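Local coordinates for quinonprotein alcohol dehydrogenase-like protein (Bacteroides thetaiotaomicron VPI-5482, PDB 4R5O) that is of unknown function but binds calcium ions and joins an immunoglobulin-like beta-sandwich domain to a seven-bladed beta-propeller, at residues L136-N145 and L155-R164; L12-K20 and I81-M90. All coordinates share one frame; numbering follows the deposited sequence.

Contact 1. Residues L136-N145 and L155-R164; sequences LGIGNYDSAN and LLVGTSTSNR
Arg164 reaches back to the loop ahead of strand 143-149 and grips two backbone carbonyls with its guanidinium edge. Arg164 NH1 donates to Gly137 O at 2.6 Å in a nearly straight bond (176°). Its NH2 donates to Leu136 O at 3.1 Å, coming from above that carbonyl's plane. Asp142 CG stands anti to the carbonyl carbon, beside the backbone N (chi1 -65°), which brings the carboxylate to Thr159. Asp142 CB lies 3.5 Å from Gly158 O, and CG 3.6 Å from Thr159 CB. Asp142 OD1 takes a hydrogen bond from Thr159 OG1 at 3.1 Å, from above the carboxylate plane. Asp142 OD2 accepts from Gly139 N, across the type I turn, and lies 4.1 Å from Arg164 NH1, too far for a salt bridge. With an alanine here, Thr159 OG1 and Gly139 N would probably lose their acceptors and the turn would be held less firmly. Asn145 ND2 donates to Leu156 O at 3.1 Å and also holds Ser143 OG. Leu155 CD2 packs against Leu136 CD2 at 3.6 Å. Hydrogen-bonded antiparallel pairs Ser143-Gly158 and Asn145-Leu156 make the hairpin of strands 143-149 and 152-158, the first two strands of a four-stranded beta-propeller blade.

Contact 2. Residues L12-K20 and I81-M90; sequences LAHYPNVLK and IKNKYGKVEM
Asn83 has CG between its backbone N and carbonyl carbon (chi1 69°), which raises the amide from the hairpin toward the carbonyl of His14. Tyr85 CG lies beside its backbone N (chi1 -57°), which turns the ring under His14 CB. ND2 of Asn83 donates to His14 O at 2.8 Å. The bond is fairly straight (161°) and lies in the carbonyl plane and close to the plane of the amide. The other amide atom, Asn83 OD1, takes weak bonds from Tyr85 N and Gly86 N, so the amide is gripped firmly at ND2 and weakly at OD1. His14 CB sits over one face of the Tyr85 ring, 3.7 Å from its centroid, as a CH-pi contact. Pro16 points at the hairpin and slides past Ile81 in the opposite direction. Pro16 CD rests by Asn83 OD1, its CG is 3.8 Å from Ile81 CG2, and its CB is 3.8 Å from Val88 CG1. Val18 continues the row: CG2 meets Ile81 CD1 at 3.6 Å, and CG1 meets the selenium of the selenomethionine Met90 at 3.9 Å. Tyr15 CB passes close over Gly86, which has no side chain in the way. The N-terminal segment thus runs along the hairpin of strands 74-83 and 86-97, from its type I turn toward Met90. Segment 12-20 is also hydrogen-bonded to Leu43 and Asn44, in the loop between strands 35-38 and 49-54.

How the contacts relate
The two contacts belong to different domains and do not touch. Their centres are 47 Å apart and their nearest atoms about 27 Å apart. Contact 2 closes in the chain before contact 1 opens. It lies in the N-terminal beta-sandwich, its centre about 45 Å from the centre of the chain, and is a surface contact. Contact 1 is in the beta-propeller, its centre about 13 Å from that of the chain, and is partly buried. It joins neighbouring strands of one blade, whereas contact 2 brings together segments 61 residues apart at their closest ends. Both lie away from the calcium sites. Near contact 1 sit a bound polyether and an acetate, probably from the crystallisation liquor; Arg164 NH1 hydrogen-bonds to the polyether.

Contact 1. Residues L136-N145 and L155-R164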
ATOM      1  N   LEU A 136       3.756   5.820  -8.857  1.00 45.99           N
ATOM      2  CA  LEU A 136       2.314   5.625  -8.677  1.00 44.43           C
ATOM      3  C   LEU A 136       1.562   6.965  -8.847  1.00 49.73           C
ATOM      4  O   LEU A 136       0.330   6.974  -8.780  1.00 49.74           O
ATOM      5  CB  LEU A 136       2.026   5.015  -7.295  1.00 43.24           C
ATOM      6  CG  LEU A 136       2.571   3.636  -6.995  1.00 45.88           C
ATOM      7  CD1 LEU A 136       2.520   3.344  -5.519  1.00 44.97           C
ATOM      8  CD2 LEU A 136       1.824   2.589  -7.746  1.00 49.71           C
ATOM      9  N   GLY A 137       2.323   8.058  -9.071  1.00 46.75           N
ATOM     10  CA  GLY A 137       1.854   9.425  -9.300  1.00 46.80           C
ATOM     11  C   GLY A 137       0.931   9.996  -8.245  1.00 50.39           C
ATOM     12  O   GLY A 137      -0.035  10.686  -8.571  1.00 51.76           O
ATOM     13  N   ILE A 138       1.223   9.722  -6.975  1.00 44.19           N
ATOM     14  CA  ILE A 138       0.412  10.204  -5.863  1.00 41.99           C
ATOM     15  C   ILE A 138       1.007  11.518  -5.385  1.00 49.61           C
ATOM     16  O   ILE A 138       2.017  11.538  -4.663  1.00 52.66           O
ATOM     17  CB  ILE A 138       0.312   9.146  -4.740  1.00 43.03           C
ATOM     18  CG1 ILE A 138      -0.175   7.790  -5.304  1.00 41.37           C
ATOM     19  CG2 ILE A 138      -0.558   9.660  -3.597  1.00 43.34           C
ATOM     20  CD1 ILE A 138      -0.032   6.599  -4.413  1.00 40.45           C
ATOM     21  N   GLY A 139       0.401  12.613  -5.829  1.00 45.90           N
ATOM     22  CA  GLY A 139       0.818  13.957  -5.453  1.00 46.69           C
ATOM     23  C   GLY A 139       0.401  14.283  -4.039  1.00 53.57           C
ATOM     24  O   GLY A 139      -0.306  13.493  -3.408  1.00 53.16           O
ATOM     25  N   ASN A 140       0.802  15.461  -3.542  1.00 53.57           N
ATOM     26  CA  ASN A 140       0.499  15.923  -2.179  1.00 54.37           C
ATOM     27  C   ASN A 140      -0.994  16.131  -1.948  1.00 58.65           C
ATOM     28  O   ASN A 140      -1.450  15.960  -0.818  1.00 59.38           O
ATOM     29  CB  ASN A 140       1.227  17.240  -1.892  1.00 57.35           C
ATOM     30  CG  ASN A 140       2.742  17.174  -1.956  1.00 81.42           C
ATOM     31  OD1 ASN A 140       3.384  16.116  -1.806  1.00 63.56           O
ATOM     32  ND2 ASN A 140       3.346  18.338  -2.109  1.00 81.43           N
ATOM     33  N   TYR A 141      -1.743  16.510  -2.995  1.00 55.19           N
ATOM     34  CA  TYR A 141      -3.172  16.794  -2.887  1.00 56.31           C
ATOM     35  C   TYR A 141      -4.016  15.606  -3.444  1.00 57.34           C
ATOM     36  O   TYR A 141      -5.248  15.718  -3.582  1.00 57.24           O
ATOM     37  CB  TYR A 141      -3.494  18.118  -3.623  1.00 60.02           C
ATOM     38  CG  TYR A 141      -2.765  19.308  -3.022  1.00 66.12           C
ATOM     39  CD1 TYR A 141      -3.314  20.024  -1.960  1.00 69.85           C
ATOM     40  CD2 TYR A 141      -1.515  19.707  -3.500  1.00 67.76           C
ATOM     41  CE1 TYR A 141      -2.637  21.100  -1.382  1.00 73.49           C
ATOM     42  CE2 TYR A 141      -0.822  20.773  -2.921  1.00 69.91           C
ATOM     43  CZ  TYR A 141      -1.387  21.465  -1.859  1.00 83.25           C
ATOM     44  OH  TYR A 141      -0.722  22.524  -1.277  1.00 90.23           O
ATOM     45  N   ASP A 142      -3.343  14.463  -3.702  1.00 51.02           N
ATOM     46  CA  ASP A 142      -3.918  13.198  -4.179  1.00 48.40           C
ATOM     47  C   ASP A 142      -4.080  12.189  -3.037  1.00 49.86           C
ATOM     48  O   ASP A 142      -3.303  12.201  -2.080  1.00 51.61           O
ATOM     49  CB  ASP A 142      -3.039  12.573  -5.274  1.00 49.32           C
ATOM     50  CG  ASP A 142      -2.921  13.348  -6.565  1.00 54.74           C
ATOM     51  OD1 ASP A 142      -3.749  14.278  -6.787  1.00 53.55           O
ATOM     52  OD2 ASP A 142      -2.062  12.968  -7.403  1.00 59.66           O
ATOM     53  N   SER A 143      -5.064  11.299  -3.154  1.00 41.87           N
ATOM     54  CA  SER A 143      -5.291  10.238  -2.181  1.00 39.33           C
ATOM     55  C   SER A 143      -4.918   8.870  -2.776  1.00 45.88           C
ATOM     56  O   SER A 143      -5.019   8.640  -3.980  1.00 46.28           O
ATOM     57  CB  SER A 143      -6.737  10.231  -1.705  1.00 37.97           C
ATOM     58  OG  SER A 143      -7.648   9.939  -2.748  1.00 43.79           O
ATOM     59  N   ALA A 144      -4.452   7.986  -1.916  1.00 43.44           N
ATOM     60  CA  ALA A 144      -4.090   6.610  -2.213  1.00 42.15           C
ATOM     61  C   ALA A 144      -4.999   5.701  -1.423  1.00 45.63           C
ATOM     62  O   ALA A 144      -4.963   5.702  -0.192  1.00 47.74           O
ATOM     63  CB  ALA A 144      -2.630   6.354  -1.892  1.00 42.85           C
ATOM     64  N   ASN A 145      -5.857   4.983  -2.120  1.00 39.89           N
ATOM     65  CA  ASN A 145      -6.836   4.086  -1.523  1.00 40.23           C
ATOM     66  C   ASN A 145      -6.489   2.683  -2.010  1.00 43.21           C
ATOM     67  O   ASN A 145      -6.558   2.417  -3.211  1.00 43.84           O
ATOM     68  CB  ASN A 145      -8.262   4.569  -1.908  1.00 47.05           C
ATOM     69  CG  ASN A 145      -8.432   6.095  -1.742  1.00 71.26           C
ATOM     70  OD1 ASN A 145      -8.665   6.593  -0.631  1.00 69.21           O
ATOM     71  ND2 ASN A 145      -8.232   6.883  -2.831  1.00 45.08           N
ATOM     72  N   LEU A 155      -4.803  -0.422  -6.006  1.00 35.47           N
ATOM     73  CA  LEU A 155      -4.656   0.993  -5.676  1.00 33.87           C
ATOM     74  C   LEU A 155      -5.540   1.845  -6.587  1.00 38.58           C
ATOM     75  O   LEU A 155      -5.525   1.693  -7.813  1.00 37.70           O
ATOM     76  CB  LEU A 155      -3.174   1.425  -5.780  1.00 33.19           C
ATOM     77  CG  LEU A 155      -2.849   2.923  -5.948  1.00 37.85           C
ATOM     78  CD1 LEU A 155      -3.164   3.726  -4.685  1.00 40.88           C
ATOM     79  CD2 LEU A 155      -1.413   3.127  -6.305  1.00 34.53           C
ATOM     80  N   LEU A 156      -6.292   2.762  -5.957  1.00 35.43           N
ATOM     81  CA  LEU A 156      -7.088   3.791  -6.603  1.00 34.83           C
ATOM     82  C   LEU A 156      -6.524   5.127  -6.188  1.00 38.55           C
ATOM     83  O   LEU A 156      -6.480   5.415  -4.986  1.00 39.58           O
ATOM     84  CB  LEU A 156      -8.598   3.676  -6.280  1.00 34.44           C
ATOM     85  CG  LEU A 156      -9.483   4.834  -6.743  1.00 37.94           C
ATOM     86  CD1 LEU A 156      -9.626   4.848  -8.243  1.00 37.51           C
ATOM     87  CD2 LEU A 156     -10.836   4.741  -6.112  1.00 42.07           C
ATOM     88  N   VAL A 157      -6.089   5.941  -7.175  1.00 32.84           N
ATOM     89  CA  VAL A 157      -5.535   7.272  -6.925  1.00 31.14           C
ATOM     90  C   VAL A 157      -6.669   8.296  -7.121  1.00 34.44           C
ATOM     91  O   VAL A 157      -7.287   8.367  -8.184  1.00 36.14           O
ATOM     92  CB  VAL A 157      -4.277   7.591  -7.796  1.00 34.26           C
ATOM     93  CG1 VAL A 157      -3.683   8.934  -7.419  1.00 34.80           C
ATOM     94  CG2 VAL A 157      -3.204   6.508  -7.660  1.00 33.60           C
ATOM     95  N   GLY A 158      -6.960   9.042  -6.073  1.00 29.25           N
ATOM     96  CA  GLY A 158      -7.949  10.109  -6.105  1.00 28.99           C
ATOM     97  C   GLY A 158      -7.214  11.362  -6.514  1.00 33.17           C
ATOM     98  O   GLY A 158      -6.485  11.942  -5.706  1.00 30.86           O
ATOM     99  N   THR A 159      -7.304  11.709  -7.808  1.00 31.39           N
ATOM    100  CA  THR A 159      -6.563  12.818  -8.388  1.00 32.10           C
ATOM    101  C   THR A 159      -7.456  13.580  -9.361  1.00 36.43           C
ATOM    102  O   THR A 159      -8.341  12.987  -9.960  1.00 35.67           O
ATOM    103  CB  THR A 159      -5.275  12.290  -9.064  1.00 34.78           C
ATOM    104  OG1 THR A 159      -4.574  13.376  -9.672  1.00 38.38           O
ATOM    105  CG2 THR A 159      -5.527  11.183 -10.050  1.00 29.60           C
ATOM    106  N   SER A 160      -7.217  14.901  -9.503  1.00 33.97           N
ATOM    107  CA  SER A 160      -8.014  15.764 -10.383  1.00 34.77           C
ATOM    108  C   SER A 160      -7.606  15.570 -11.866  1.00 38.46           C
ATOM    109  O   SER A 160      -8.348  15.985 -12.748  1.00 36.66           O
ATOM    110  CB  SER A 160      -7.892  17.223  -9.967  1.00 38.25           C
ATOM    111  OG  SER A 160      -6.536  17.628 -10.006  1.00 56.27           O
ATOM    112  N   THR A 161      -6.481  14.860 -12.137  1.00 37.30           N
ATOM    113  CA  THR A 161      -6.020  14.557 -13.500  1.00 36.09           C
ATOM    114  C   THR A 161      -6.867  13.415 -14.092  1.00 39.42           C
ATOM    115  O   THR A 161      -6.938  12.305 -13.553  1.00 37.14           O
ATOM    116  CB  THR A 161      -4.533  14.219 -13.530  1.00 40.15           C
ATOM    117  OG1 THR A 161      -3.826  15.252 -12.857  1.00 46.08           O
ATOM    118  CG2 THR A 161      -3.997  14.086 -14.958  1.00 37.91           C
ATOM    119  N   SER A 162      -7.465  13.710 -15.248  1.00 36.89           N
ATOM    120  CA  SER A 162      -8.323  12.826 -16.017  1.00 35.11           C
ATOM    121  C   SER A 162      -7.548  11.807 -16.850  1.00 40.25           C
ATOM    122  O   SER A 162      -7.846  10.627 -16.770  1.00 42.66           O
ATOM    123  CB  SER A 162      -9.176  13.670 -16.953  1.00 37.23           C
ATOM    124  OG  SER A 162      -9.990  12.901 -17.821  1.00 38.75           O
ATOM    125  N   ASN A 163      -6.595  12.253 -17.672  1.00 37.17           N
ATOM    126  CA  ASN A 163      -5.857  11.412 -18.625  1.00 35.83           C
ATOM    127  C   ASN A 163      -4.583  10.849 -18.010  1.00 38.21           C
ATOM    128  O   ASN A 163      -3.467  11.223 -18.353  1.00 39.46           O
ATOM    129  CB  ASN A 163      -5.525  12.221 -19.891  1.00 34.16           C
ATOM    130  CG  ASN A 163      -4.777  13.507 -19.677  1.00 47.04           C
ATOM    131  OD1 ASN A 163      -4.900  14.186 -18.640  1.00 39.37           O
ATOM    132  ND2 ASN A 163      -4.017  13.878 -20.697  1.00 37.91           N
ATOM    133  N   ARG A 164      -4.772   9.913 -17.115  1.00 32.86           N
ATOM    134  CA  ARG A 164      -3.724   9.186 -16.418  1.00 31.52           C
ATOM    135  C   ARG A 164      -4.307   7.919 -15.836  1.00 38.86           C
ATOM    136  O   ARG A 164      -5.521   7.793 -15.769  1.00 40.87           O
ATOM    137  CB  ARG A 164      -3.061  10.027 -15.328  1.00 26.29           C
ATOM    138  CG  ARG A 164      -4.016  10.522 -14.253  1.00 28.21           C
ATOM    139  CD  ARG A 164      -3.256  10.829 -12.991  1.00 28.43           C
ATOM    140  NE  ARG A 164      -2.679   9.621 -12.432  1.00 26.32           N
ATOM    141  CZ  ARG A 164      -1.897   9.576 -11.367  1.00 50.85           C
ATOM    142  NH1 ARG A 164      -1.545  10.700 -10.743  1.00 37.12           N
ATOM    143  NH2 ARG A 164      -1.439   8.407 -10.926  1.00 36.35           N
TER

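Contact 2. Residues L12-K20 and I81-M90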
ATOM      1  N   LEU A  12      42.957 -12.445 -32.020  1.00 83.58           N
ATOM      2  CA  LEU A  12      41.643 -12.293 -31.391  1.00 81.59           C
ATOM      3  C   LEU A  12      40.941 -10.924 -31.624  1.00 88.42           C
ATOM      4  O   LEU A  12      40.374 -10.373 -30.667  1.00 88.34           O
ATOM      5  CB  LEU A  12      41.788 -12.475 -29.870  1.00 80.82           C
ATOM      6  CG  LEU A  12      41.892 -13.893 -29.344  1.00 85.03           C
ATOM      7  CD1 LEU A  12      42.290 -13.901 -27.901  1.00 84.94           C
ATOM      8  CD2 LEU A  12      40.584 -14.642 -29.503  1.00 85.40           C
ATOM      9  N   ALA A  13      40.870 -10.422 -32.877  1.00 85.59           N
ATOM     10  CA  ALA A  13      40.174  -9.142 -33.195  1.00 83.98           C
ATOM     11  C   ALA A  13      40.773  -7.938 -32.420  1.00 86.23           C
ATOM     12  O   ALA A  13      41.709  -8.073 -31.617  1.00 87.32           O
ATOM     13  CB  ALA A  13      38.676  -9.226 -32.904  1.00 82.61           C
ATOM     14  N   HIS A  14      40.256  -6.759 -32.715  1.00 79.35           N
ATOM     15  CA  HIS A  14      40.786  -5.548 -32.127  1.00 79.31           C
ATOM     16  C   HIS A  14      39.761  -4.883 -31.214  1.00 81.67           C
ATOM     17  O   HIS A  14      40.159  -4.067 -30.372  1.00 81.39           O
ATOM     18  CB  HIS A  14      41.234  -4.586 -33.225  1.00 81.29           C
ATOM     19  CG  HIS A  14      42.325  -5.126 -34.104  1.00 86.43           C
ATOM     20  ND1 HIS A  14      42.047  -5.668 -35.349  1.00 88.29           N
ATOM     21  CD2 HIS A  14      43.656  -5.224 -33.869  1.00 89.55           C
ATOM     22  CE1 HIS A  14      43.215  -6.052 -35.839  1.00 89.31           C
ATOM     23  NE2 HIS A  14      44.210  -5.812 -34.980  1.00 90.53           N
ATOM     24  N   TYR A  15      38.454  -5.277 -31.314  1.00 75.91           N
ATOM     25  CA  TYR A  15      37.423  -4.763 -30.409  1.00 73.73           C
ATOM     26  C   TYR A  15      37.680  -5.340 -28.987  1.00 76.67           C
ATOM     27  O   TYR A  15      38.475  -6.279 -28.853  1.00 75.73           O
ATOM     28  CB  TYR A  15      35.993  -5.050 -30.906  1.00 73.47           C
ATOM     29  CG  TYR A  15      35.643  -6.499 -31.154  1.00 74.92           C
ATOM     30  CD1 TYR A  15      35.343  -7.356 -30.097  1.00 76.34           C
ATOM     31  CD2 TYR A  15      35.458  -6.978 -32.450  1.00 75.38           C
ATOM     32  CE1 TYR A  15      35.010  -8.693 -30.320  1.00 76.43           C
ATOM     33  CE2 TYR A  15      35.078  -8.300 -32.686  1.00 75.56           C
ATOM     34  CZ  TYR A  15      34.865  -9.159 -31.617  1.00 80.58           C
ATOM     35  OH  TYR A  15      34.484 -10.461 -31.833  1.00 77.76           O
ATOM     36  N   PRO A  16      37.075  -4.786 -27.903  1.00 72.31           N
ATOM     37  CA  PRO A  16      37.410  -5.280 -26.556  1.00 71.70           C
ATOM     38  C   PRO A  16      37.178  -6.790 -26.388  1.00 74.71           C
ATOM     39  O   PRO A  16      36.134  -7.312 -26.781  1.00 74.52           O
ATOM     40  CB  PRO A  16      36.467  -4.482 -25.658  1.00 72.03           C
ATOM     41  CG  PRO A  16      36.235  -3.224 -26.399  1.00 76.09           C
ATOM     42  CD  PRO A  16      36.142  -3.639 -27.827  1.00 72.03           C
ATOM     43  N   ASN A  17      38.186  -7.483 -25.828  1.00 71.02           N
ATOM     44  CA  ASN A  17      38.177  -8.922 -25.528  1.00 70.57           C
ATOM     45  C   ASN A  17      38.121  -9.121 -24.012  1.00 74.13           C
ATOM     46  O   ASN A  17      39.132  -8.965 -23.324  1.00 75.78           O
ATOM     47  CB  ASN A  17      39.397  -9.638 -26.139  1.00 69.95           C
ATOM     48  CG  ASN A  17      39.439  -9.624 -27.647  1.00 86.57           C
ATOM     49  OD1 ASN A  17      38.491 -10.032 -28.323  1.00 87.80           O
ATOM     50  ND2 ASN A  17      40.574  -9.249 -28.210  1.00 73.36           N
ATOM     51  N   VAL A  18      36.916  -9.414 -23.500  1.00 68.08           N
ATOM     52  CA  VAL A  18      36.604  -9.638 -22.091  1.00 66.73           C
ATOM     53  C   VAL A  18      36.975 -11.092 -21.728  1.00 73.73           C
ATOM     54  O   VAL A  18      36.519 -12.012 -22.396  1.00 73.94           O
ATOM     55  CB  VAL A  18      35.103  -9.319 -21.862  1.00 67.41           C
ATOM     56  CG1 VAL A  18      34.611  -9.783 -20.498  1.00 66.23           C
ATOM     57  CG2 VAL A  18      34.847  -7.839 -22.029  1.00 66.54           C
ATOM     58  N   LEU A  19      37.816 -11.297 -20.695  1.00 72.82           N
ATOM     59  CA  LEU A  19      38.221 -12.649 -20.279  1.00 74.54           C
ATOM     60  C   LEU A  19      36.995 -13.397 -19.711  1.00 78.34           C
ATOM     61  O   LEU A  19      36.137 -12.775 -19.102  1.00 76.38           O
ATOM     62  CB  LEU A  19      39.382 -12.606 -19.267  1.00 75.72           C
ATOM     63  N   LYS A  20      36.872 -14.708 -19.973  1.00 77.55           N
ATOM     64  CA  LYS A  20      35.718 -15.513 -19.532  1.00 77.60           C
ATOM     65  C   LYS A  20      35.562 -15.495 -18.016  1.00 82.55           C
ATOM     66  O   LYS A  20      36.545 -15.620 -17.289  1.00 84.33           O
ATOM     67  CB  LYS A  20      35.823 -16.970 -20.004  1.00 81.51           C
ATOM     68  N   ILE A  81      31.309  -2.041 -23.750  1.00 59.83           N
ATOM     69  CA  ILE A  81      32.736  -1.689 -23.764  1.00 60.45           C
ATOM     70  C   ILE A  81      33.086  -1.376 -25.209  1.00 65.90           C
ATOM     71  O   ILE A  81      32.859  -2.209 -26.089  1.00 65.00           O
ATOM     72  CB  ILE A  81      33.649  -2.769 -23.133  1.00 63.20           C
ATOM     73  CG1 ILE A  81      33.035  -3.309 -21.822  1.00 61.66           C
ATOM     74  CG2 ILE A  81      35.084  -2.220 -22.957  1.00 64.76           C
ATOM     75  CD1 ILE A  81      33.689  -4.469 -21.244  1.00 65.71           C
ATOM     76  N   LYS A  82      33.591  -0.155 -25.440  1.00 64.78           N
ATOM     77  CA  LYS A  82      33.890   0.436 -26.747  1.00 65.35           C
ATOM     78  C   LYS A  82      35.366   0.840 -26.886  1.00 71.04           C
ATOM     79  O   LYS A  82      35.950   1.332 -25.926  1.00 72.28           O
ATOM     80  CB  LYS A  82      32.986   1.686 -26.842  1.00 66.94           C
ATOM     81  CG  LYS A  82      33.017   2.537 -28.098  1.00 84.00           C
ATOM     82  CD  LYS A  82      31.982   3.663 -27.941  1.00 94.23           C
ATOM     83  CE  LYS A  82      31.935   4.639 -29.092  1.00106.51           C
ATOM     84  NZ  LYS A  82      30.897   5.685 -28.874  1.00111.66           N
ATOM     85  N   ASN A  83      35.960   0.652 -28.079  1.00 68.77           N
ATOM     86  CA  ASN A  83      37.316   1.133 -28.424  1.00 69.83           C
ATOM     87  C   ASN A  83      37.295   1.548 -29.903  1.00 72.57           C
ATOM     88  O   ASN A  83      36.275   1.367 -30.564  1.00 71.38           O
ATOM     89  CB  ASN A  83      38.447   0.121 -28.109  1.00 70.59           C
ATOM     90  CG  ASN A  83      38.524  -1.135 -28.947  1.00 86.71           C
ATOM     91  OD1 ASN A  83      37.774  -1.351 -29.907  1.00 81.72           O
ATOM     92  ND2 ASN A  83      39.462  -2.002 -28.597  1.00 79.09           N
ATOM     93  N   LYS A  84      38.410   2.077 -30.423  1.00 70.39           N
ATOM     94  CA  LYS A  84      38.554   2.593 -31.789  1.00 70.52           C
ATOM     95  C   LYS A  84      38.031   1.592 -32.852  1.00 74.61           C
ATOM     96  O   LYS A  84      37.422   2.018 -33.838  1.00 74.27           O
ATOM     97  CB  LYS A  84      40.041   2.915 -32.055  1.00 73.74           C
ATOM     98  CG  LYS A  84      40.308   3.717 -33.327  1.00 83.93           C
ATOM     99  CD  LYS A  84      41.792   4.004 -33.529  1.00 87.98           C
ATOM    100  CE  LYS A  84      42.043   4.735 -34.829  1.00 88.55           C
ATOM    101  NZ  LYS A  84      43.476   5.093 -35.011  1.00 87.82           N
ATOM    102  N   TYR A  85      38.197   0.281 -32.601  1.00 71.14           N
ATOM    103  CA  TYR A  85      37.899  -0.802 -33.534  1.00 70.66           C
ATOM    104  C   TYR A  85      36.502  -1.433 -33.379  1.00 73.68           C
ATOM    105  O   TYR A  85      36.021  -2.044 -34.340  1.00 75.63           O
ATOM    106  CB  TYR A  85      38.932  -1.908 -33.358  1.00 72.56           C
ATOM    107  CG  TYR A  85      40.344  -1.404 -33.563  1.00 75.56           C
ATOM    108  CD1 TYR A  85      40.863  -1.226 -34.840  1.00 78.05           C
ATOM    109  CD2 TYR A  85      41.167  -1.116 -32.478  1.00 77.22           C
ATOM    110  CE1 TYR A  85      42.153  -0.739 -35.038  1.00 79.36           C
ATOM    111  CE2 TYR A  85      42.470  -0.651 -32.663  1.00 79.72           C
ATOM    112  CZ  TYR A  85      42.959  -0.463 -33.946  1.00 87.94           C
ATOM    113  OH  TYR A  85      44.241   0.002 -34.144  1.00 93.09           O
ATOM    114  N   GLY A  86      35.862  -1.291 -32.232  1.00 66.94           N
ATOM    115  CA  GLY A  86      34.536  -1.862 -32.055  1.00 64.41           C
ATOM    116  C   GLY A  86      33.912  -1.675 -30.693  1.00 67.30           C
ATOM    117  O   GLY A  86      34.518  -1.115 -29.778  1.00 67.67           O
ATOM    118  N   LYS A  87      32.690  -2.189 -30.569  1.00 62.26           N
ATOM    119  CA  LYS A  87      31.816  -2.127 -29.410  1.00 61.16           C
ATOM    120  C   LYS A  87      31.323  -3.527 -29.032  1.00 66.08           C
ATOM    121  O   LYS A  87      30.914  -4.299 -29.905  1.00 65.78           O
ATOM    122  CB  LYS A  87      30.640  -1.209 -29.797  1.00 62.67           C
ATOM    123  CG  LYS A  87      29.588  -0.952 -28.760  1.00 75.77           C
ATOM    124  CD  LYS A  87      28.564   0.089 -29.181  1.00 86.03           C
ATOM    125  CE  LYS A  87      27.481  -0.394 -30.105  1.00 99.61           C
ATOM    126  NZ  LYS A  87      26.469   0.667 -30.370  1.00109.24           N
ATOM    127  N   VAL A  88      31.347  -3.856 -27.739  1.00 62.77           N
ATOM    128  CA  VAL A  88      30.835  -5.142 -27.259  1.00 61.76           C
ATOM    129  C   VAL A  88      29.792  -4.872 -26.144  1.00 63.13           C
ATOM    130  O   VAL A  88      29.945  -3.929 -25.373  1.00 63.77           O
ATOM    131  CB  VAL A  88      31.937  -6.118 -26.803  1.00 66.80           C
ATOM    132  CG1 VAL A  88      32.812  -5.534 -25.700  1.00 67.33           C
ATOM    133  CG2 VAL A  88      31.329  -7.434 -26.357  1.00 66.39           C
ATOM    134  N   GLU A  89      28.727  -5.680 -26.093  1.00 56.66           N
ATOM    135  CA  GLU A  89      27.687  -5.535 -25.094  1.00 54.94           C
ATOM    136  C   GLU A  89      27.318  -6.896 -24.462  1.00 58.83           C
ATOM    137  O   GLU A  89      26.898  -7.829 -25.159  1.00 59.21           O
ATOM    138  CB  GLU A  89      26.437  -4.880 -25.700  1.00 55.20           C
ATOM    139  CG  GLU A  89      25.296  -4.721 -24.709  1.00 63.28           C
ATOM    140  CD  GLU A  89      24.050  -4.043 -25.225  1.00 86.41           C
ATOM    141  OE1 GLU A  89      24.113  -3.418 -26.308  1.00 75.37           O
ATOM    142  OE2 GLU A  89      23.023  -4.081 -24.509  1.00 91.60           O
HETATM  143  N   MSE A  90      27.438  -6.962 -23.121  1.00 53.57           N
HETATM  144  CA  MSE A  90      27.059  -8.093 -22.270  1.00 51.18           C
HETATM  145  C   MSE A  90      25.930  -7.707 -21.384  1.00 53.92           C
HETATM  146  O   MSE A  90      25.902  -6.576 -20.923  1.00 53.46           O
HETATM  147  CB  MSE A  90      28.222  -8.561 -21.423  1.00 53.21           C
HETATM  148  CG  MSE A  90      29.352  -9.110 -22.211  1.00 59.96           C
HETATM  149 SE   MSE A  90      30.943  -8.854 -21.213  0.75 66.56          SE
HETATM  150  CE  MSE A  90      30.890  -6.810 -21.142  1.00 62.44           C
TER